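Local coordinates for protein NADH kinase POS5, mitochondrial (Saccharomyces cerevisiae, PDB 3AFO) that phosphorylates NADH and, with lower preference, NAD(+) at the expense of ATP in yeast mitochondria, making it a key source of NADPH, at residues Thr238-Tyr243 against Ser250-Leu255; Arg366-Asn369 against Gly373-Ser376; Gly125-Gly130 against Phe152-Asp157. All blocks are in the same frame, centred on the assembly; numbering follows the deposited sequence.

Contact 1: residues Thr238-Tyr243 against Ser250-Leu255; sequences TGSTAY and SIVSPL. With NAI (1,4-dihydronicotinamide adenine dinucleotide), chain C.
The loop Thr238-Tyr243 belongs to the TPTGSTAYS motif of the NAD kinase family, and its Ser240 meets the short strand at Val252. Ser240 OG accepts the backbone N-H of Val252, with OG and N 3.0 Å apart and an N-H...O angle of 163°. The hydroxyl reaches that N-H because OG stands between the backbone N and the carbonyl carbon (chi1 74°). It also bonds to Pro237 O, so the same oxygen ties the loop to the strand and braces the turn just before it. Water 1 adds a second link, donating to both Ser240 O and Ser250 O at 2.7 Å. Beside these bonds, Thr241 CG2 touches Ile251 CG2. The sheet runs on across the interface: Ile251 and Val252 pair in parallel with a strand of the second subunit.

The loop also binds the NADH. Two hydrogen bonds hold the adenine: N6A donates to Thr238 O, and N1A accepts from Thr241 OG1. Ala242 is the N-cap of the helix that follows. Tyr243 N donates to the ribose oxygen O2D, 3.1 Å away. The Tyr243 ring lies with one face against the dihydronicotinamide, whose C4N sits 3.6 Å above its plane, over the ring centre.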
loop_
_atom_site.group_PDB
_atom_site.type_symbol
_atom_site.label_atom_id
_atom_site.label_comp_id
_atom_site.label_asym_id
_atom_site.label_seq_id
_atom_site.Cartn_x
_atom_site.Cartn_y
_atom_site.Cartn_z
ATOM N N THR A 238 5.300 -5.753 -19.183
ATOM C CA THR A 238 4.161 -5.205 -19.939
ATOM C C THR A 238 2.867 -5.281 -19.104
ATOM O O THR A 238 2.103 -4.314 -19.029
ATOM C CB THR A 238 3.989 -5.939 -21.303
ATOM O OG1 THR A 238 5.106 -5.612 -22.139
ATOM C CG2 THR A 238 2.697 -5.514 -22.005
ATOM N N GLY A 239 2.654 -6.414 -18.439
ATOM C CA GLY A 239 1.463 -6.605 -17.603
ATOM C C GLY A 239 1.494 -5.923 -16.242
ATOM O O GLY A 239 0.500 -5.967 -15.512
ATOM N N SER A 240 2.624 -5.303 -15.891
ATOM C CA SER A 240 2.739 -4.589 -14.601
ATOM C C SER A 240 1.761 -3.411 -14.504
ATOM O O SER A 240 1.338 -3.029 -13.415
ATOM C CB SER A 240 4.178 -4.110 -14.335
ATOM O OG SER A 240 4.518 -3.000 -15.156
ATOM N N THR A 241 1.386 -2.856 -15.647
ATOM C CA THR A 241 0.415 -1.769 -15.662
ATOM C C THR A 241 -1.028 -2.269 -15.803
ATOM O O THR A 241 -1.962 -1.469 -15.879
ATOM C CB THR A 241 0.762 -0.729 -16.753
ATOM O OG1 THR A 241 0.967 -1.395 -18.010
ATOM C CG2 THR A 241 2.035 0.017 -16.375
ATOM N N ALA A 242 -1.213 -3.586 -15.797
ATOM C CA ALA A 242 -2.551 -4.181 -15.981
ATOM C C ALA A 242 -3.114 -4.663 -14.629
ATOM O O ALA A 242 -3.077 -3.892 -13.652
ATOM C CB ALA A 242 -2.491 -5.300 -17.029
ATOM N N TYR A 243 -3.622 -5.895 -14.537
ATOM C CA TYR A 243 -4.207 -6.390 -13.269
ATOM C C TYR A 243 -3.270 -6.192 -12.060
ATOM O O TYR A 243 -3.705 -5.798 -10.973
ATOM C CB TYR A 243 -4.576 -7.884 -13.385
ATOM C CG TYR A 243 -5.700 -8.389 -12.483
ATOM C CD1 TYR A 243 -6.281 -9.642 -12.726
ATOM C CD2 TYR A 243 -6.191 -7.633 -11.412
ATOM C CE1 TYR A 243 -7.298 -10.135 -11.933
ATOM C CE2 TYR A 243 -7.236 -8.117 -10.596
ATOM C CZ TYR A 243 -7.777 -9.374 -10.873
ATOM O OH TYR A 243 -8.805 -9.879 -10.115
ATOM N N SER A 250 4.107 -2.700 -8.443
ATOM C CA SER A 250 4.977 -1.645 -8.960
ATOM C C SER A 250 4.905 -1.575 -10.480
ATOM O O SER A 250 4.538 -2.552 -11.149
ATOM C CB SER A 250 6.433 -1.871 -8.519
ATOM O OG SER A 250 6.558 -1.780 -7.101
ATOM N N ILE A 251 5.226 -0.402 -11.006
ATOM C CA ILE A 251 5.250 -0.167 -12.452
ATOM C C ILE A 251 6.641 -0.546 -12.929
ATOM O O ILE A 251 7.635 -0.012 -12.452
ATOM C CB ILE A 251 4.932 1.324 -12.792
ATOM C CG1 ILE A 251 3.481 1.655 -12.401
ATOM C CG2 ILE A 251 5.228 1.626 -14.281
ATOM C CD1 ILE A 251 3.081 3.123 -12.595
ATOM N N VAL A 252 6.701 -1.515 -13.837
ATOM C CA VAL A 252 7.971 -2.079 -14.252
ATOM C C VAL A 252 8.192 -1.781 -15.730
ATOM O O VAL A 252 7.354 -2.117 -16.564
ATOM C CB VAL A 252 8.010 -3.595 -13.998
ATOM C CG1 VAL A 252 9.378 -4.171 -14.379
ATOM C CG2 VAL A 252 7.691 -3.891 -12.518
ATOM N N SER A 253 9.305 -1.130 -16.039
ATOM C CA SER A 253 9.657 -0.853 -17.424
ATOM C C SER A 253 9.739 -2.144 -18.256
ATOM O O SER A 253 10.331 -3.139 -17.804
ATOM C CB SER A 253 10.987 -0.110 -17.501
ATOM O OG SER A 253 11.597 -0.326 -18.769
ATOM N N PRO A 254 9.175 -2.125 -19.484
ATOM C CA PRO A 254 9.200 -3.332 -20.330
ATOM C C PRO A 254 10.604 -3.738 -20.770
ATOM O O PRO A 254 10.769 -4.782 -21.404
ATOM C CB PRO A 254 8.333 -2.945 -21.535
ATOM C CG PRO A 254 8.415 -1.434 -21.575
ATOM C CD PRO A 254 8.411 -1.036 -20.116
ATOM N N LEU A 255 11.608 -2.928 -20.437
ATOM C CA LEU A 255 13.006 -3.309 -20.695
ATOM C C LEU A 255 13.654 -4.111 -19.562
ATOM O O LEU A 255 14.775 -4.594 -19.706
ATOM C CB LEU A 255 13.860 -2.067 -20.998
ATOM C CG LEU A 255 13.510 -1.251 -22.244
ATOM C CD1 LEU A 255 14.451 -0.035 -22.330
ATOM C CD2 LEU A 255 13.583 -2.115 -23.496
HETATM P PA NAI C . -10.571 -5.764 -20.257
HETATM O O1A NAI C . -11.093 -4.704 -21.181
HETATM O O2A NAI C . -11.692 -6.467 -19.319
HETATM O O5B NAI C . -9.540 -5.200 -19.226
HETATM C C5B NAI C . -8.592 -4.378 -19.711
HETATM C C4B NAI C . -8.576 -3.128 -18.908
HETATM O O4B NAI C . -7.183 -3.141 -18.493
HETATM C C3B NAI C . -8.719 -2.105 -20.030
HETATM O O3B NAI C . -8.993 -0.820 -19.467
HETATM C C2B NAI C . -7.320 -2.155 -20.645
HETATM O O2B NAI C . -6.981 -0.937 -21.296
HETATM C C1B NAI C . -6.437 -2.302 -19.406
HETATM N N9A NAI C . -5.154 -2.985 -19.734
HETATM C C8A NAI C . -4.991 -4.198 -20.273
HETATM N N7A NAI C . -3.677 -4.443 -20.413
HETATM C C5A NAI C . -3.007 -3.392 -19.939
HETATM C C6A NAI C . -1.655 -3.067 -19.808
HETATM N N6A NAI C . -0.671 -3.903 -20.193
HETATM N N1A NAI C . -1.341 -1.869 -19.276
HETATM C C2A NAI C . -2.268 -1.010 -18.879
HETATM N N3A NAI C . -3.559 -1.290 -18.989
HETATM C C4A NAI C . -3.953 -2.463 -19.516
HETATM O O3 NAI C . -9.866 -7.039 -21.053
HETATM P PN NAI C . -8.694 -6.855 -22.137
HETATM O O1N NAI C . -8.677 -5.443 -22.642
HETATM O O2N NAI C . -8.824 -8.037 -23.015
HETATM O O5D NAI C . -7.298 -7.016 -21.302
HETATM C C5D NAI C . -7.055 -8.172 -20.519
HETATM C C4D NAI C . -6.378 -7.768 -19.219
HETATM O O4D NAI C . -7.422 -7.297 -18.337
HETATM C C3D NAI C . -5.809 -8.947 -18.445
HETATM O O3D NAI C . -4.512 -9.307 -18.939
HETATM C C2D NAI C . -5.729 -8.356 -17.018
HETATM O O2D NAI C . -4.407 -7.852 -16.775
HETATM C C1D NAI C . -6.733 -7.168 -17.086
HETATM N N1N NAI C . -7.679 -7.316 -15.968
HETATM C C2N NAI C . -7.660 -6.332 -14.985
HETATM C C3N NAI C . -8.499 -6.406 -13.887
HETATM C C7N NAI C . -8.438 -5.266 -12.838
HETATM O O7N NAI C . -9.177 -5.238 -11.856
HETATM N N7N NAI C . -7.546 -4.329 -13.085
HETATM C C4N NAI C . -9.379 -7.490 -13.773
HETATM C C5N NAI C . -9.410 -8.501 -14.757
HETATM C C6N NAI C . -8.557 -8.431 -15.860
HETATM O O HOH W 1 2.304 -4.066 -11.114
#

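Contact 2: residues Arg366-Asn369 against Gly373-Ser376; sequences RGIN and GFNS
Phe374 and Ile368 lie side by side and point the same way, where the chain leaves helix 363-370. The methyl end of Ile368 covers one face of the Phe374 ring. Its CD1 lies 4.0 Å above the ring plane, displaced toward the rim. The CG1 branch of Ile368 stands between its backbone N and carbonyl carbon (chi1 68°), which brings CD1 over the ring. Asn375 CB sits on the other face, so the ring is held between two aliphatic groups.

Asn369 approaches differently. Its side chain crosses that of Phe374 obliquely, with amide and ring planes 30° apart. Asn369 OD1 comes to the ring edge in plane, 3.5 Å from Phe374 CD2. There the oxygen would face the slightly positive rim hydrogens. Water 3 donates to Asn369 OD1 and to Phe374 O, and water 2 joins Asn369 O to Phe374 O. Asn369 ND2 bonds to Leu224 O of the second subunit, which helps fix the turn of the amide.

Backbone bonds hold the two segments together. Phe374 N donates at 3.0 Å to Ile368 O, the carbonyl oxygen six residues earlier, in a fairly straight bond (161°) that wraps the chain back over the helix end. Gly373 N adds a weak bond to Asn369 O. This is the C-terminal end of a helix, where Gly373 turns the chain away with a positive phi, which favours glycine. Ser376 OG then donates to Gly373 O from above the carbonyl plane, at 2.7 Å.

The segment 373-376 thus leaves the helix and runs against the second subunit. Phe271 of that subunit meets the Phe374 ring edge-to-face, and Thr225 of it bonds to Asn375 ND2. On its own chain, Ile368 of helix 363-370 packs on Phe152 and on Ile251 of strand 251-252.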
loop_
_atom_site.group_PDB
_atom_site.type_symbol
_atom_site.label_atom_id
_atom_site.label_comp_id
_atom_site.label_asym_id
_atom_site.label_seq_id
_atom_site.Cartn_x
_atom_site.Cartn_y
_atom_site.Cartn_z
ATOM N N ARG A 366 6.123 8.800 -21.272
ATOM C CA ARG A 366 4.968 9.587 -21.697
ATOM C C ARG A 366 3.646 8.850 -21.457
ATOM O O ARG A 366 2.657 9.464 -21.070
ATOM C CB ARG A 366 5.126 10.035 -23.154
ATOM C CG ARG A 366 6.283 11.003 -23.333
ATOM C CD ARG A 366 5.959 12.116 -24.317
ATOM N NE ARG A 366 6.596 11.923 -25.617
ATOM C CZ ARG A 366 7.876 12.190 -25.871
ATOM N NH1 ARG A 366 8.666 12.649 -24.911
ATOM N NH2 ARG A 366 8.368 11.993 -27.088
ATOM N N GLY A 367 3.649 7.534 -21.654
ATOM C CA GLY A 367 2.471 6.699 -21.395
ATOM C C GLY A 367 2.063 6.661 -19.925
ATOM O O GLY A 367 0.890 6.877 -19.600
ATOM N N ILE A 368 3.017 6.390 -19.035
ATOM C CA ILE A 368 2.686 6.337 -17.599
ATOM C C ILE A 368 2.218 7.712 -17.081
ATOM O O ILE A 368 1.247 7.787 -16.323
ATOM C CB ILE A 368 3.804 5.686 -16.710
ATOM C CG1 ILE A 368 5.068 6.550 -16.632
ATOM C CG2 ILE A 368 4.131 4.269 -17.205
ATOM C CD1 ILE A 368 6.100 6.063 -15.612
ATOM N N ASN A 369 2.876 8.782 -17.525
ATOM C CA ASN A 369 2.465 10.141 -17.152
ATOM C C ASN A 369 1.101 10.539 -17.695
ATOM O O ASN A 369 0.234 10.947 -16.927
ATOM C CB ASN A 369 3.508 11.183 -17.583
ATOM C CG ASN A 369 4.701 11.251 -16.638
ATOM O OD1 ASN A 369 4.604 10.922 -15.452
ATOM N ND2 ASN A 369 5.832 11.707 -17.162
ATOM N N GLY A 373 -1.584 8.754 -15.415
ATOM C CA GLY A 373 -1.538 9.846 -14.443
ATOM C C GLY A 373 -0.528 9.592 -13.340
ATOM O O GLY A 373 -0.799 9.883 -12.164
ATOM N N PHE A 374 0.621 9.017 -13.712
ATOM C CA PHE A 374 1.671 8.702 -12.748
ATOM C C PHE A 374 2.113 9.966 -12.024
ATOM O O PHE A 374 2.342 10.992 -12.662
ATOM C CB PHE A 374 2.884 8.059 -13.435
ATOM C CG PHE A 374 4.102 7.975 -12.561
ATOM C CD1 PHE A 374 4.185 7.019 -11.545
ATOM C CD2 PHE A 374 5.167 8.855 -12.741
ATOM C CE1 PHE A 374 5.304 6.954 -10.730
ATOM C CE2 PHE A 374 6.286 8.786 -11.943
ATOM C CZ PHE A 374 6.363 7.834 -10.930
ATOM N N ASN A 375 2.266 9.850 -10.705
ATOM C CA ASN A 375 2.628 10.951 -9.821
ATOM C C ASN A 375 1.972 12.284 -10.195
ATOM O O ASN A 375 2.663 13.280 -10.377
ATOM C CB ASN A 375 4.154 11.123 -9.721
ATOM C CG ASN A 375 4.553 12.063 -8.591
ATOM O OD1 ASN A 375 4.004 11.989 -7.490
ATOM N ND2 ASN A 375 5.494 12.961 -8.861
ATOM N N SER A 376 0.647 12.280 -10.311
ATOM C CA SER A 376 -0.104 13.500 -10.587
ATOM C C SER A 376 0.035 14.436 -9.407
ATOM O O SER A 376 -0.161 14.034 -8.244
ATOM C CB SER A 376 -1.588 13.187 -10.803
ATOM O OG SER A 376 -1.771 12.360 -11.940
HETATM O O HOH W 2 1.013 12.345 -14.656
HETATM O O HOH W 3 4.547 12.567 -13.285
#

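Contact 3: residues Gly125-Gly130 against Phe152-Asp157; sequences GTILHG and FLSPFD. With NAI (1,4-dihydronicotinamide adenine dinucleotide), chain C.
Ile127 of helix 124-132 meets Leu153 and Ser154 through apolar contact. The side chain of Ile127 is extended (chi2 178°), so its CD1 reaches furthest, coming within 3.6 Å of Leu153 CB. The same methyl lies 3.5 Å from Ser154 OG, a van der Waals contact. Ile127 also packs on Thr120 and Ala144, so this side of the helix rests on strands 117-122 and 142-146 of the parallel sheet.

No hydrogen bond joins the two segments directly. Asp124, just before Gly125, supplies the polar link instead. One carboxylate oxygen accepts Leu153 N, and the other accepts Phe152 N and also bonds to the NADH. The 152-153 backbone therefore positions a carboxylate that holds the ligand.

The remaining contacts are with NADH. Gly125 N is 3.2 Å from the phosphate oxygen O1N. Gly125 has no CB, which leaves room for O2N, and the helix start comes close to the pyrophosphate. Leu128 CD1 touches O5D at 3.6 Å. Leu153 CD2 lies near the adenine amino nitrogen N6A, at 3.7 Å. Phe152 CB packs against the adenine carbon C2A at 3.3 Å, and Phe152 CD2 lies near N1A. The Phe152 ring also touches Thr241, Leu372 and Ile368. With an alanine in place of Phe152 the ring would be gone, which would probably open a gap between the adenine, Thr241 and helix 363-370 and leave the base less firmly held.

Gly125 and Thr126 end the GGDGT signature of the NAD kinase family. Here its helix and the loop 152-155 form part of the N-terminal domain's side of the NADH pocket.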
loop_
_atom_site.group_PDB
_atom_site.type_symbol
_atom_site.label_atom_id
_atom_site.label_comp_id
_atom_site.label_asym_id
_atom_site.label_seq_id
_atom_site.Cartn_x
_atom_site.Cartn_y
_atom_site.Cartn_z
ATOM N N GLY A 125 -7.045 -5.205 -25.434
ATOM C CA GLY A 125 -7.605 -6.529 -25.698
ATOM C C GLY A 125 -7.399 -6.990 -27.140
ATOM O O GLY A 125 -7.185 -8.174 -27.391
ATOM N N THR A 126 -7.429 -6.041 -28.077
ATOM C CA THR A 126 -7.240 -6.343 -29.497
ATOM C C THR A 126 -5.825 -6.850 -29.771
ATOM O O THR A 126 -5.654 -7.871 -30.444
ATOM C CB THR A 126 -7.557 -5.127 -30.396
ATOM O OG1 THR A 126 -8.757 -4.502 -29.927
ATOM C CG2 THR A 126 -7.749 -5.573 -31.852
ATOM N N ILE A 127 -4.832 -6.143 -29.243
ATOM C CA ILE A 127 -3.443 -6.602 -29.283
ATOM C C ILE A 127 -3.310 -7.986 -28.637
ATOM O O ILE A 127 -2.767 -8.907 -29.249
ATOM C CB ILE A 127 -2.507 -5.607 -28.565
ATOM C CG1 ILE A 127 -2.603 -4.224 -29.212
ATOM C CG2 ILE A 127 -1.067 -6.103 -28.575
ATOM C CD1 ILE A 127 -1.749 -3.180 -28.528
ATOM N N LEU A 128 -3.815 -8.126 -27.403
ATOM C CA LEU A 128 -3.715 -9.377 -26.654
ATOM C C LEU A 128 -4.252 -10.605 -27.419
ATOM O O LEU A 128 -3.561 -11.618 -27.547
ATOM C CB LEU A 128 -4.377 -9.240 -25.266
ATOM C CG LEU A 128 -3.672 -8.296 -24.275
ATOM C CD1 LEU A 128 -4.388 -8.349 -22.940
ATOM C CD2 LEU A 128 -2.205 -8.647 -24.084
ATOM N N HIS A 129 -5.479 -10.510 -27.927
ATOM C CA HIS A 129 -6.072 -11.606 -28.702
ATOM C C HIS A 129 -5.337 -11.852 -30.022
ATOM O O HIS A 129 -5.178 -12.998 -30.432
ATOM C CB HIS A 129 -7.570 -11.377 -28.956
ATOM C CG HIS A 129 -8.355 -11.058 -27.718
ATOM N ND1 HIS A 129 -9.536 -10.345 -27.749
ATOM C CD2 HIS A 129 -8.121 -11.339 -26.412
ATOM C CE1 HIS A 129 -10.002 -10.213 -26.518
ATOM N NE2 HIS A 129 -9.158 -10.801 -25.688
ATOM N N GLY A 130 -4.880 -10.782 -30.666
ATOM C CA GLY A 130 -4.111 -10.894 -31.907
ATOM C C GLY A 130 -2.796 -11.631 -31.723
ATOM O O GLY A 130 -2.493 -12.574 -32.446
ATOM N N PHE A 152 -3.723 1.308 -22.971
ATOM C CA PHE A 152 -2.358 1.711 -22.686
ATOM C C PHE A 152 -1.353 1.337 -23.779
ATOM O O PHE A 152 -0.386 2.064 -23.994
ATOM C CB PHE A 152 -1.912 1.114 -21.345
ATOM C CG PHE A 152 -0.544 1.566 -20.886
ATOM C CD1 PHE A 152 -0.357 2.845 -20.346
ATOM C CD2 PHE A 152 0.553 0.712 -20.973
ATOM C CE1 PHE A 152 0.898 3.274 -19.904
ATOM C CE2 PHE A 152 1.819 1.120 -20.532
ATOM C CZ PHE A 152 1.996 2.415 -19.993
ATOM N N LEU A 153 -1.585 0.215 -24.463
ATOM C CA LEU A 153 -0.544 -0.402 -25.313
ATOM C C LEU A 153 -0.413 0.126 -26.750
ATOM O O LEU A 153 0.704 0.158 -27.284
ATOM C CB LEU A 153 -0.672 -1.935 -25.315
ATOM C CG LEU A 153 -0.576 -2.627 -23.938
ATOM C CD1 LEU A 153 -0.881 -4.108 -24.048
ATOM C CD2 LEU A 153 0.787 -2.411 -23.286
ATOM N N SER A 154 -1.525 0.513 -27.379
ATOM C CA SER A 154 -1.490 1.004 -28.764
ATOM C C SER A 154 -0.885 2.404 -28.848
ATOM O O SER A 154 -1.490 3.363 -28.361
ATOM C CB SER A 154 -2.895 1.009 -29.374
ATOM O OG SER A 154 -3.533 -0.251 -29.235
ATOM N N PRO A 155 0.304 2.542 -29.469
ATOM C CA PRO A 155 0.951 3.853 -29.445
ATOM C C PRO A 155 0.448 4.862 -30.496
ATOM O O PRO A 155 0.787 6.040 -30.396
ATOM C CB PRO A 155 2.433 3.524 -29.726
ATOM C CG PRO A 155 2.529 2.018 -29.765
ATOM C CD PRO A 155 1.162 1.546 -30.132
ATOM N N PHE A 156 -0.320 4.410 -31.488
ATOM C CA PHE A 156 -0.716 5.270 -32.610
ATOM C C PHE A 156 -2.202 5.532 -32.684
ATOM O O PHE A 156 -3.022 4.627 -32.518
ATOM C CB PHE A 156 -0.272 4.663 -33.954
ATOM C CG PHE A 156 1.198 4.397 -34.037
ATOM C CD1 PHE A 156 2.085 5.437 -34.262
ATOM C CD2 PHE A 156 1.697 3.109 -33.856
ATOM C CE1 PHE A 156 3.459 5.201 -34.312
ATOM C CE2 PHE A 156 3.059 2.867 -33.900
ATOM C CZ PHE A 156 3.939 3.914 -34.139
ATOM N N ASP A 157 -2.532 6.785 -32.964
ATOM C CA ASP A 157 -3.875 7.180 -33.355
ATOM C C ASP A 157 -4.088 6.648 -34.766
ATOM O O ASP A 157 -3.209 6.785 -35.601
ATOM C CB ASP A 157 -3.943 8.711 -33.381
ATOM C CG ASP A 157 -5.364 9.243 -33.447
ATOM O OD1 ASP A 157 -6.216 8.675 -34.178
ATOM O OD2 ASP A 157 -5.626 10.262 -32.770
HETATM P PA NAI C . -10.571 -5.764 -20.257
HETATM O O1A NAI C . -11.093 -4.704 -21.181
HETATM O O2A NAI C . -11.692 -6.467 -19.319
HETATM O O5B NAI C . -9.540 -5.200 -19.226
HETATM C C5B NAI C . -8.592 -4.378 -19.711
HETATM C C4B NAI C . -8.576 -3.128 -18.908
HETATM O O4B NAI C . -7.183 -3.141 -18.493
HETATM C C3B NAI C . -8.719 -2.105 -20.030
HETATM O O3B NAI C . -8.993 -0.820 -19.467
HETATM C C2B NAI C . -7.320 -2.155 -20.645
HETATM O O2B NAI C . -6.981 -0.937 -21.296
HETATM C C1B NAI C . -6.437 -2.302 -19.406
HETATM N N9A NAI C . -5.154 -2.985 -19.734
HETATM C C8A NAI C . -4.991 -4.198 -20.273
HETATM N N7A NAI C . -3.677 -4.443 -20.413
HETATM C C5A NAI C . -3.007 -3.392 -19.939
HETATM C C6A NAI C . -1.655 -3.067 -19.808
HETATM N N6A NAI C . -0.671 -3.903 -20.193
HETATM N N1A NAI C . -1.341 -1.869 -19.276
HETATM C C2A NAI C . -2.268 -1.010 -18.879
HETATM N N3A NAI C . -3.559 -1.290 -18.989
HETATM C C4A NAI C . -3.953 -2.463 -19.516
HETATM O O3 NAI C . -9.866 -7.039 -21.053
HETATM P PN NAI C . -8.694 -6.855 -22.137
HETATM O O1N NAI C . -8.677 -5.443 -22.642
HETATM O O2N NAI C . -8.824 -8.037 -23.015
HETATM O O5D NAI C . -7.298 -7.016 -21.302
HETATM C C5D NAI C . -7.055 -8.172 -20.519
HETATM C C4D NAI C . -6.378 -7.768 -19.219
HETATM O O4D NAI C . -7.422 -7.297 -18.337
HETATM C C3D NAI C . -5.809 -8.947 -18.445
HETATM O O3D NAI C . -4.512 -9.307 -18.939
HETATM C C2D NAI C . -5.729 -8.356 -17.018
HETATM O O2D NAI C . -4.407 -7.852 -16.775
HETATM C C1D NAI C . -6.733 -7.168 -17.086
HETATM N N1N NAI C . -7.679 -7.316 -15.968
HETATM C C2N NAI C . -7.660 -6.332 -14.985
HETATM C C3N NAI C . -8.499 -6.406 -13.887
HETATM C C7N NAI C . -8.438 -5.266 -12.838
HETATM O O7N NAI C . -9.177 -5.238 -11.856
HETATM N N7N NAI C . -7.546 -4.329 -13.085
HETATM C C4N NAI C . -9.379 -7.490 -13.773
HETATM C C5N NAI C . -9.410 -8.501 -14.757
HETATM C C6N NAI C . -8.557 -8.431 -15.860
#

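Along the chain, contact 3 comes first. It closes a loop of 21 residues that holds the end of helix 124-132 and strand 142-146. Contact 1 follows and closes six residues, including most of helix 243-246. Last, contact 2 closes the three-residue link that carries the chain off the end of helix 363-370. The three are in series; none nests or crosses. They still meet in space. Thr238 CG2 of contact 1 packs on Leu153 CD2 of contact 3, which joins the two domains beside the NADH. Phe152 of contact 3 packs on Gly367 of contact 2. Contacts 1 and 2 both face the second subunit, so the C-terminal helix links the pocket region to that interface.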